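Local atomic coordinates of Serine/threonine protein kinase (Mycobacterium tuberculosis, PDB entry 4ESQ), a protein that probably phosphorylates serine and threonine residues of proteins using ATP, as a membrane receptor kinase whose extracellular sensor domain is the part described here. Residues A[55-60]-A[87-92]; A[118-123]-A[127-132]; A[142-147]-A[174-179]. All coordinates share one frame; numbering follows the deposited sequence. Where two conformers were deposited one is given.

Contact 1. Residues A[55-60]-A[87-92]; sequences YTSQDP and NQAVVA
The amide of N87 reaches out from its strand to the side chain of T56, with ND2 3.2 Å from T56 OG1. The angle is too poor for a hydrogen bond, so this is a close polar approach, and the real linkage runs through water. With chi1 at -172°, CG of N87 points opposite the backbone N, and the amide extends from the strand into a group of three waters. Water 1 accepts from N87 ND2 and also from the backbone N of T56, 3.3 Å away. Water 2 donates to T56 O at 2.8 Å, while its bond from N87 ND2 is weak. On the oxygen side of the amide, water 3 donates to N87 OD1 (2.8 Å) and is hydrogen-bonded to S57 OG.

All this belongs to the extracellular sensor domain of the kinase, where the turn leading into helix 59-62 lies against strand 84-92 of the antiparallel sheet. S57 N ties the turn to a third element, donating to D168 on strand 165-173, the sheet neighbour of strand 84-92.

At A89 the contact turns plain: its methyl CB sits 3.3 Å from S57 OG. That hydroxyl is shared, since T56 OG1 lies 2.9 Å from S57 OG in a hydrogen bond of undecided direction. Within the turn, Q58, the N-cap residue of the helix, folds back so that its NE2 donates to T56 O at 3.0 Å, nearly straight at 168°.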
loop_
_atom_site.group_PDB
_atom_site.type_symbol
_atom_site.label_atom_id
_atom_site.label_comp_id
_atom_site.label_asym_id
_atom_site.label_seq_id
_atom_site.Cartn_x
_atom_site.Cartn_y
_atom_site.Cartn_z
ATOM N N TYR A 55 -1.629 2.412 6.148
ATOM C CA TYR A 55 -2.323 1.265 5.560
ATOM C C TYR A 55 -2.848 1.539 4.151
ATOM O O TYR A 55 -3.260 2.660 3.836
ATOM C CB TYR A 55 -3.521 0.879 6.431
ATOM C CG TYR A 55 -3.221 0.744 7.908
ATOM C CD1 TYR A 55 -2.277 -0.172 8.361
ATOM C CD2 TYR A 55 -3.889 1.522 8.849
ATOM C CE1 TYR A 55 -2.002 -0.309 9.716
ATOM C CE2 TYR A 55 -3.618 1.392 10.214
ATOM C CZ TYR A 55 -2.675 0.472 10.635
ATOM O OH TYR A 55 -2.390 0.334 11.974
ATOM N N THR A 56 -2.844 0.508 3.306
ATOM C CA THR A 56 -3.419 0.628 1.972
ATOM C C THR A 56 -4.923 0.426 2.032
ATOM O O THR A 56 -5.452 -0.075 3.027
ATOM C CB THR A 56 -2.870 -0.447 1.013
ATOM O OG1 THR A 56 -3.611 -1.663 1.180
ATOM C CG2 THR A 56 -1.416 -0.718 1.293
ATOM N N SER A 57 -5.603 0.829 0.961
ATOM C CA SER A 57 -7.006 0.473 0.749
ATOM C C SER A 57 -7.970 0.813 1.885
ATOM O O SER A 57 -8.909 0.063 2.143
ATOM C CB SER A 57 -7.120 -1.032 0.459
ATOM O OG SER A 57 -6.074 -1.497 -0.382
ATOM N N GLN A 58 -7.763 1.942 2.546
ATOM C CA GLN A 58 -8.610 2.298 3.676
ATOM C C GLN A 58 -9.845 3.073 3.239
ATOM O O GLN A 58 -9.745 4.059 2.505
ATOM C CB GLN A 58 -7.817 3.127 4.693
ATOM C CG GLN A 58 -6.644 2.369 5.304
ATOM C CD GLN A 58 -7.108 1.217 6.175
ATOM O OE1 GLN A 58 -7.613 1.431 7.278
ATOM N NE2 GLN A 58 -6.967 -0.007 5.672
ATOM N N ASP A 59 -11.013 2.642 3.704
ATOM C CA ASP A 59 -12.250 3.316 3.322
ATOM C C ASP A 59 -12.260 4.836 3.581
ATOM O O ASP A 59 -12.608 5.596 2.678
ATOM C CB ASP A 59 -13.465 2.645 3.966
ATOM C CG ASP A 59 -14.772 3.239 3.480
ATOM O OD1 ASP A 59 -15.152 2.969 2.323
ATOM O OD2 ASP A 59 -15.403 3.989 4.251
ATOM N N PRO A 60 -11.893 5.282 4.800
ATOM C CA PRO A 60 -11.937 6.723 5.103
ATOM C C PRO A 60 -10.994 7.540 4.221
ATOM O O PRO A 60 -11.178 8.741 4.012
ATOM C CB PRO A 60 -11.475 6.788 6.563
ATOM C CG PRO A 60 -11.818 5.457 7.125
ATOM C CD PRO A 60 -11.580 4.484 5.998
ATOM N N ASN A 87 0.801 -6.267 1.590
ATOM C CA ASN A 87 -0.546 -5.933 1.153
ATOM C C ASN A 87 -0.370 -5.126 -0.130
ATOM O O ASN A 87 0.200 -4.028 -0.104
ATOM C CB ASN A 87 -1.277 -5.102 2.213
ATOM C CG ASN A 87 -2.769 -4.891 1.897
ATOM O OD1 ASN A 87 -3.245 -5.185 0.803
ATOM N ND2 ASN A 87 -3.503 -4.373 2.874
ATOM N N GLN A 88 -0.815 -5.690 -1.248
ATOM C CA GLN A 88 -0.715 -5.015 -2.538
ATOM C C GLN A 88 -2.105 -4.815 -3.096
ATOM O O GLN A 88 -2.928 -5.722 -3.057
ATOM C CB GLN A 88 0.134 -5.822 -3.530
ATOM C CG GLN A 88 -0.206 -7.305 -3.575
ATOM C CD GLN A 88 0.370 -8.002 -4.803
ATOM O OE1 GLN A 88 0.721 -7.366 -5.795
ATOM N NE2 GLN A 88 0.436 -9.318 -4.745
ATOM N N ALA A 89 -2.370 -3.620 -3.605
ATOM C CA ALA A 89 -3.681 -3.321 -4.160
ATOM C C ALA A 89 -3.572 -2.382 -5.346
ATOM O O ALA A 89 -2.664 -1.549 -5.416
ATOM C CB ALA A 89 -4.569 -2.703 -3.097
ATOM N N VAL A 90 -4.518 -2.528 -6.270
ATOM C CA VAL A 90 -4.680 -1.590 -7.372
ATOM C C VAL A 90 -6.097 -1.041 -7.353
ATOM O O VAL A 90 -7.064 -1.754 -7.061
ATOM C CB VAL A 90 -4.372 -2.232 -8.722
ATOM C CG1 VAL A 90 -2.864 -2.400 -8.871
ATOM C CG2 VAL A 90 -5.077 -3.583 -8.840
ATOM N N VAL A 91 -6.218 0.238 -7.665
ATOM C CA VAL A 91 -7.499 0.913 -7.553
ATOM C C VAL A 91 -7.792 1.607 -8.875
ATOM O O VAL A 91 -6.974 2.398 -9.355
ATOM C CB VAL A 91 -7.493 1.940 -6.405
ATOM C CG1 VAL A 91 -8.855 2.616 -6.296
ATOM C CG2 VAL A 91 -7.102 1.268 -5.072
ATOM N N ALA A 92 -8.943 1.299 -9.464
ATOM C CA ALA A 92 -9.329 1.895 -10.743
ATOM C C ALA A 92 -10.102 3.179 -10.517
ATOM O O ALA A 92 -10.906 3.273 -9.594
ATOM C CB ALA A 92 -10.168 0.926 -11.556
HETATM O O HOH W 1 -1.904 -2.254 4.821
HETATM O O HOH W 2 -5.957 -2.612 4.104
HETATM O O HOH W 3 -5.884 -4.363 0.215
#

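Contact 2. Residues A[118-123]-A[127-132]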
loop_
_atom_site.group_PDB
_atom_site.type_symbol
_atom_site.label_atom_id
_atom_site.label_comp_id
_atom_site.label_asym_id
_atom_site.label_seq_id
_atom_site.Cartn_x
_atom_site.Cartn_y
_atom_site.Cartn_z
ATOM N N VAL A 118 3.085 8.348 15.612
ATOM C CA VAL A 118 1.644 8.347 15.844
ATOM C C VAL A 118 1.250 7.149 16.709
ATOM O O VAL A 118 1.963 6.135 16.744
ATOM C CB VAL A 118 0.836 8.321 14.514
ATOM C CG1 VAL A 118 1.104 9.589 13.716
ATOM C CG2 VAL A 118 1.174 7.076 13.689
ATOM N N THR A 119 0.139 7.288 17.430
ATOM C CA THR A 119 -0.429 6.197 18.209
ATOM C C THR A 119 -1.568 5.589 17.392
ATOM O O THR A 119 -2.402 6.311 16.843
ATOM C CB THR A 119 -0.986 6.705 19.561
ATOM O OG1 THR A 119 0.047 7.385 20.286
ATOM C CG2 THR A 119 -1.489 5.557 20.404
ATOM N N VAL A 120 -1.598 4.267 17.298
ATOM C CA VAL A 120 -2.635 3.595 16.525
ATOM C C VAL A 120 -3.388 2.619 17.410
ATOM O O VAL A 120 -2.780 1.806 18.101
ATOM C CB VAL A 120 -2.032 2.811 15.348
ATOM C CG1 VAL A 120 -3.141 2.186 14.511
ATOM C CG2 VAL A 120 -1.170 3.723 14.500
ATOM N N THR A 121 -4.711 2.697 17.389
ATOM C CA THR A 121 -5.514 1.787 18.192
ATOM C C THR A 121 -6.379 0.935 17.283
ATOM O O THR A 121 -7.078 1.443 16.405
ATOM C CB THR A 121 -6.389 2.534 19.213
ATOM O OG1 THR A 121 -5.558 3.360 20.039
ATOM C CG2 THR A 121 -7.139 1.537 20.100
ATOM N N ASN A 122 -6.314 -0.373 17.498
ATOM C CA ASN A 122 -7.072 -1.327 16.710
ATOM C C ASN A 122 -7.408 -2.521 17.588
ATOM O O ASN A 122 -6.533 -3.072 18.262
ATOM C CB ASN A 122 -6.268 -1.765 15.482
ATOM C CG ASN A 122 -7.107 -2.542 14.474
ATOM O OD1 ASN A 122 -7.981 -3.327 14.844
ATOM N ND2 ASN A 122 -6.841 -2.322 13.190
ATOM N N LYS A 123 -8.683 -2.900 17.600
ATOM C CA LYS A 123 -9.133 -4.018 18.423
ATOM C C LYS A 123 -8.669 -3.872 19.867
ATOM O O LYS A 123 -8.165 -4.824 20.461
ATOM C CB LYS A 123 -8.630 -5.344 17.850
ATOM C CG LYS A 123 -9.151 -5.654 16.457
ATOM C CD LYS A 123 -8.844 -7.093 16.059
ATOM C CE LYS A 123 -9.297 -7.381 14.636
ATOM N NZ LYS A 123 -10.751 -7.103 14.444
ATOM N N TYR A 127 -0.549 0.735 19.662
ATOM C CA TYR A 127 0.877 0.711 19.383
ATOM C C TYR A 127 1.331 2.002 18.719
ATOM O O TYR A 127 0.539 2.706 18.111
ATOM C CB TYR A 127 1.244 -0.506 18.533
ATOM C CG TYR A 127 1.109 -1.811 19.286
ATOM C CD1 TYR A 127 2.127 -2.262 20.117
ATOM C CD2 TYR A 127 -0.043 -2.585 19.180
ATOM C CE1 TYR A 127 2.011 -3.452 20.815
ATOM C CE2 TYR A 127 -0.170 -3.778 19.876
ATOM C CZ TYR A 127 0.862 -4.206 20.690
ATOM O OH TYR A 127 0.748 -5.391 21.388
ATOM N N ARG A 128 2.609 2.323 18.875
ATOM C CA ARG A 128 3.131 3.554 18.313
ATOM C C ARG A 128 3.970 3.230 17.084
ATOM O O ARG A 128 4.679 2.229 17.059
ATOM C CB ARG A 128 3.929 4.321 19.372
ATOM C CG ARG A 128 3.046 4.805 20.525
ATOM C CD ARG A 128 3.855 5.391 21.665
ATOM N NE ARG A 128 4.620 6.558 21.248
ATOM C CZ ARG A 128 4.154 7.800 21.272
ATOM N NH1 ARG A 128 2.924 8.042 21.708
ATOM N NH2 ARG A 128 4.923 8.802 20.872
ATOM N N TRP A 129 3.856 4.069 16.060
ATOM C CA TRP A 129 4.612 3.892 14.823
ATOM C C TRP A 129 5.284 5.201 14.444
ATOM O O TRP A 129 4.664 6.261 14.531
ATOM C CB TRP A 129 3.692 3.464 13.685
ATOM C CG TRP A 129 3.183 2.068 13.783
ATOM C CD1 TRP A 129 2.183 1.611 14.602
ATOM C CD2 TRP A 129 3.622 0.938 13.013
ATOM N NE1 TRP A 129 1.980 0.262 14.391
ATOM C CE2 TRP A 129 2.851 -0.171 13.423
ATOM C CE3 TRP A 129 4.593 0.758 12.017
ATOM C CZ2 TRP A 129 3.025 -1.445 12.873
ATOM C CZ3 TRP A 129 4.765 -0.512 11.476
ATOM C CH2 TRP A 129 3.983 -1.592 11.906
ATOM N N THR A 130 6.538 5.120 13.998
ATOM C CA THR A 130 7.313 6.309 13.653
ATOM C C THR A 130 7.567 6.376 12.144
ATOM O O THR A 130 8.091 5.427 11.576
ATOM C CB THR A 130 8.678 6.290 14.368
ATOM O OG1 THR A 130 8.486 6.166 15.785
ATOM C CG2 THR A 130 9.442 7.557 14.073
ATOM N N PHE A 131 7.198 7.492 11.509
ATOM C CA PHE A 131 7.438 7.680 10.075
ATOM C C PHE A 131 8.816 8.287 9.813
ATOM O O PHE A 131 9.256 9.189 10.534
ATOM C CB PHE A 131 6.391 8.608 9.469
ATOM C CG PHE A 131 5.014 8.040 9.464
ATOM C CD1 PHE A 131 4.641 7.123 8.492
ATOM C CD2 PHE A 131 4.087 8.430 10.411
ATOM C CE1 PHE A 131 3.353 6.589 8.474
ATOM C CE2 PHE A 131 2.795 7.908 10.395
ATOM C CZ PHE A 131 2.438 6.985 9.429
ATOM N N ALA A 132 9.474 7.799 8.766
ATOM C CA ALA A 132 10.667 8.449 8.238
ATOM C C ALA A 132 10.228 9.593 7.328
ATOM O O ALA A 132 9.079 10.039 7.389
ATOM C CB ALA A 132 11.517 7.443 7.479
#
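Strands 117-122 and 125-131 form a beta hairpin near one side of the antiparallel sheet, and this contact is its paired body. V118 and W129 make one hydrogen-bonded pair, with V118 N giving to W129 O at 2.8 Å and W129 N returning a bond to V118 O. V120 and Y127 make the next, from V120 N to Y127 O (2.8 Å) and back from Y127 N to V120 O. Between them stands the non-hydrogen-bonded pair T119 and R128, where R128 CA lies 3.2 Å from V118 O in a CA-H...O contact.

On the face carrying the two valines, V118 CG2 meets F131 CE2 at 3.8 Å, and V120 CG2 comes within 4.0 Å of W129 CD1; both methyls approach their rings obliquely. L54 of helix 51-54 covers both valines and F131. On the face of T119 and R128 the meeting is polar: the R128 chain bends at chi3 (62°), bringing NH1 to 3.3 Å from T119 OG1, at an angle too poor for a hydrogen bond.

With the strand directions 138° apart, the pair is strongly twisted, and its regular two-bond pairs on either side of T119-R128 are the pairing expected of a twisted antiparallel beta hairpin.

Contact 3. Residues A[142-147]-A[174-179]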
loop_
_atom_site.group_PDB
_atom_site.type_symbol
_atom_site.label_atom_id
_atom_site.label_comp_id
_atom_site.label_asym_id
_atom_site.label_seq_id
_atom_site.Cartn_x
_atom_site.Cartn_y
_atom_site.Cartn_z
ATOM N N THR A 142 6.921 7.101 -1.347
ATOM C CA THR A 142 7.161 6.017 -0.403
ATOM C C THR A 142 7.471 6.595 0.968
ATOM O O THR A 142 7.935 7.730 1.087
ATOM C CB THR A 142 8.345 5.107 -0.810
ATOM O OG1 THR A 142 9.563 5.862 -0.793
ATOM C CG2 THR A 142 8.129 4.506 -2.199
ATOM N N VAL A 143 7.220 5.809 2.000
ATOM C CA VAL A 143 7.618 6.193 3.348
ATOM C C VAL A 143 7.758 4.932 4.178
ATOM O O VAL A 143 6.982 3.990 4.013
ATOM C CB VAL A 143 6.612 7.189 4.009
ATOM C CG1 VAL A 143 5.261 6.520 4.251
ATOM C CG2 VAL A 143 7.180 7.742 5.327
ATOM N N ILE A 144 8.764 4.908 5.048
ATOM C CA ILE A 144 8.968 3.780 5.946
ATOM C C ILE A 144 8.458 4.122 7.341
ATOM O O ILE A 144 8.738 5.195 7.866
ATOM C CB ILE A 144 10.456 3.380 5.991
ATOM C CG1 ILE A 144 10.873 2.790 4.643
ATOM C CG2 ILE A 144 10.711 2.369 7.092
ATOM C CD1 ILE A 144 12.361 2.607 4.518
ATOM N N ASP A 145 7.674 3.224 7.925
ATOM C CA ASP A 145 7.231 3.419 9.300
ATOM C C ASP A 145 7.737 2.279 10.168
ATOM O O ASP A 145 7.843 1.144 9.722
ATOM C CB ASP A 145 5.716 3.553 9.392
ATOM C CG ASP A 145 4.999 2.599 8.491
ATOM O OD1 ASP A 145 5.409 1.422 8.443
ATOM O OD2 ASP A 145 4.039 3.028 7.812
ATOM N N THR A 146 8.056 2.598 11.408
ATOM C CA THR A 146 8.743 1.655 12.277
ATOM C C THR A 146 7.925 1.453 13.534
ATOM O O THR A 146 7.565 2.426 14.200
ATOM C CB THR A 146 10.127 2.204 12.657
ATOM O OG1 THR A 146 10.881 2.462 11.462
ATOM C CG2 THR A 146 10.877 1.225 13.552
ATOM N N GLN A 147 7.612 0.201 13.857
ATOM C CA GLN A 147 6.811 -0.081 15.042
ATOM C C GLN A 147 7.685 -0.022 16.291
ATOM O O GLN A 147 8.783 -0.567 16.311
ATOM C CB GLN A 147 6.116 -1.447 14.948
ATOM C CG GLN A 147 5.357 -1.807 16.233
ATOM C CD GLN A 147 4.454 -3.030 16.109
ATOM O OE1 GLN A 147 4.702 -3.926 15.310
ATOM N NE2 GLN A 147 3.393 -3.059 16.908
ATOM N N TYR A 174 11.585 -7.369 8.804
ATOM C CA TYR A 174 12.660 -6.899 9.673
ATOM C C TYR A 174 13.801 -6.232 8.901
ATOM O O TYR A 174 14.657 -5.576 9.503
ATOM C CB TYR A 174 13.230 -8.055 10.491
ATOM C CG TYR A 174 12.290 -8.604 11.527
ATOM C CD1 TYR A 174 12.194 -8.014 12.782
ATOM C CD2 TYR A 174 11.506 -9.718 11.263
ATOM C CE1 TYR A 174 11.336 -8.512 13.742
ATOM C CE2 TYR A 174 10.644 -10.226 12.226
ATOM C CZ TYR A 174 10.568 -9.616 13.460
ATOM O OH TYR A 174 9.720 -10.101 14.429
ATOM N N GLN A 175 13.816 -6.407 7.584
ATOM C CA GLN A 175 14.895 -5.902 6.738
ATOM C C GLN A 175 14.362 -5.065 5.595
ATOM O O GLN A 175 14.715 -5.295 4.437
ATOM C CB GLN A 175 15.701 -7.059 6.138
ATOM C CG GLN A 175 16.664 -7.719 7.085
ATOM C CD GLN A 175 17.475 -8.814 6.413
ATOM O OE1 GLN A 175 16.951 -9.598 5.628
ATOM N NE2 GLN A 175 18.762 -8.870 6.719
ATOM N N ILE A 176 13.509 -4.102 5.916
ATOM C CA ILE A 176 12.887 -3.276 4.897
ATOM C C ILE A 176 13.817 -2.165 4.426
ATOM O O ILE A 176 14.405 -1.450 5.240
ATOM C CB ILE A 176 11.573 -2.655 5.422
ATOM C CG1 ILE A 176 10.524 -3.743 5.691
ATOM C CG2 ILE A 176 11.042 -1.610 4.450
ATOM C CD1 ILE A 176 10.127 -4.556 4.470
ATOM N N THR A 177 13.953 -2.033 3.108
ATOM C CA THR A 177 14.615 -0.876 2.523
ATOM C C THR A 177 13.749 -0.257 1.441
ATOM O O THR A 177 13.309 0.872 1.583
ATOM C CB THR A 177 16.006 -1.199 1.954
ATOM O OG1 THR A 177 15.929 -2.349 1.108
ATOM C CG2 THR A 177 16.999 -1.462 3.092
ATOM N N ASN A 178 13.491 -0.998 0.369
ATOM C CA ASN A 178 12.645 -0.471 -0.700
ATOM C C ASN A 178 11.739 -1.528 -1.345
ATOM O O ASN A 178 11.400 -1.424 -2.523
ATOM C CB ASN A 178 13.502 0.227 -1.771
ATOM C CG ASN A 178 12.679 1.085 -2.722
ATOM O OD1 ASN A 178 11.785 1.823 -2.301
ATOM N ND2 ASN A 178 12.984 0.996 -4.018
ATOM N N GLN A 179 11.328 -2.535 -0.578
ATOM C CA GLN A 179 10.501 -3.606 -1.138
ATOM C C GLN A 179 9.153 -3.117 -1.698
ATOM O O GLN A 179 8.682 -3.603 -2.730
ATOM C CB GLN A 179 10.270 -4.717 -0.108
ATOM C CG GLN A 179 11.510 -5.565 0.206
ATOM C CD GLN A 179 12.355 -4.980 1.326
ATOM O OE1 GLN A 179 12.302 -3.779 1.601
ATOM N NE2 GLN A 179 13.141 -5.831 1.979
HETATM O O HOH W 4 11.438 4.635 -2.839
#
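T142 reaches N178 through a single water: water 4 is hydrogen-bonded to T142 OG1 at 3.0 Å and donates to N178 OD1 at 2.9 Å. OD1 has a second partner in Q156 NE2 from the neighbouring strand 154-162, so the N-cap residue of helix 179-192 is tied to the sheet both directly and through solvent.

Two residues on, I144 makes the direct contact. Its CG1 is anti to the carbonyl carbon (chi1 -68°), and the chain then extends (chi2 170°) to bring the CD1 methyl 3.5 Å from T177 O. Lower down the same side chain, CG1 lies 4.4 Å from I176 CG2, a loose apolar touch.

The turn that receives this isoleucine connects strand 165-173 to the C-terminal helix, and Q179 holds its shape from within. Q179 OE1 accepts from T177 N at 2.8 Å, in the carbonyl plane and on a lone pair, while Q179 NE2 gives a 3.0 Å bond to Q175 O. One side-chain amide thus pins two backbone groups of the turn.

Strand and turn share no direct hydrogen bond, so where I144 meets T177 O and I176 the contact is non-directional packing, and the directional link between them is the water joining T142 OG1 to N178 OD1.

How the contacts relate
The three contacts follow one another along the chain without overlap, and all reach the same antiparallel sheet of the extracellular sensor domain. Contacts 2 and 3 are next-door neighbours, with centres 14 Å apart: strands 125-131 and 141-147 run side by side, probably hydrogen-bonded from T146 N to T130 O and from A132 N to I144 O, and Q147 packs on Y127 and W129. The centre of contact 1 lies about 18 Å from the centres of the other two. It touches contact 2 where the hydroxyl of Y55 packs on V120, but does not touch contact 3. Contacts 1 and 3 set two loops, each leading into a helix, against the sheet, while contact 2 is a pairing within it.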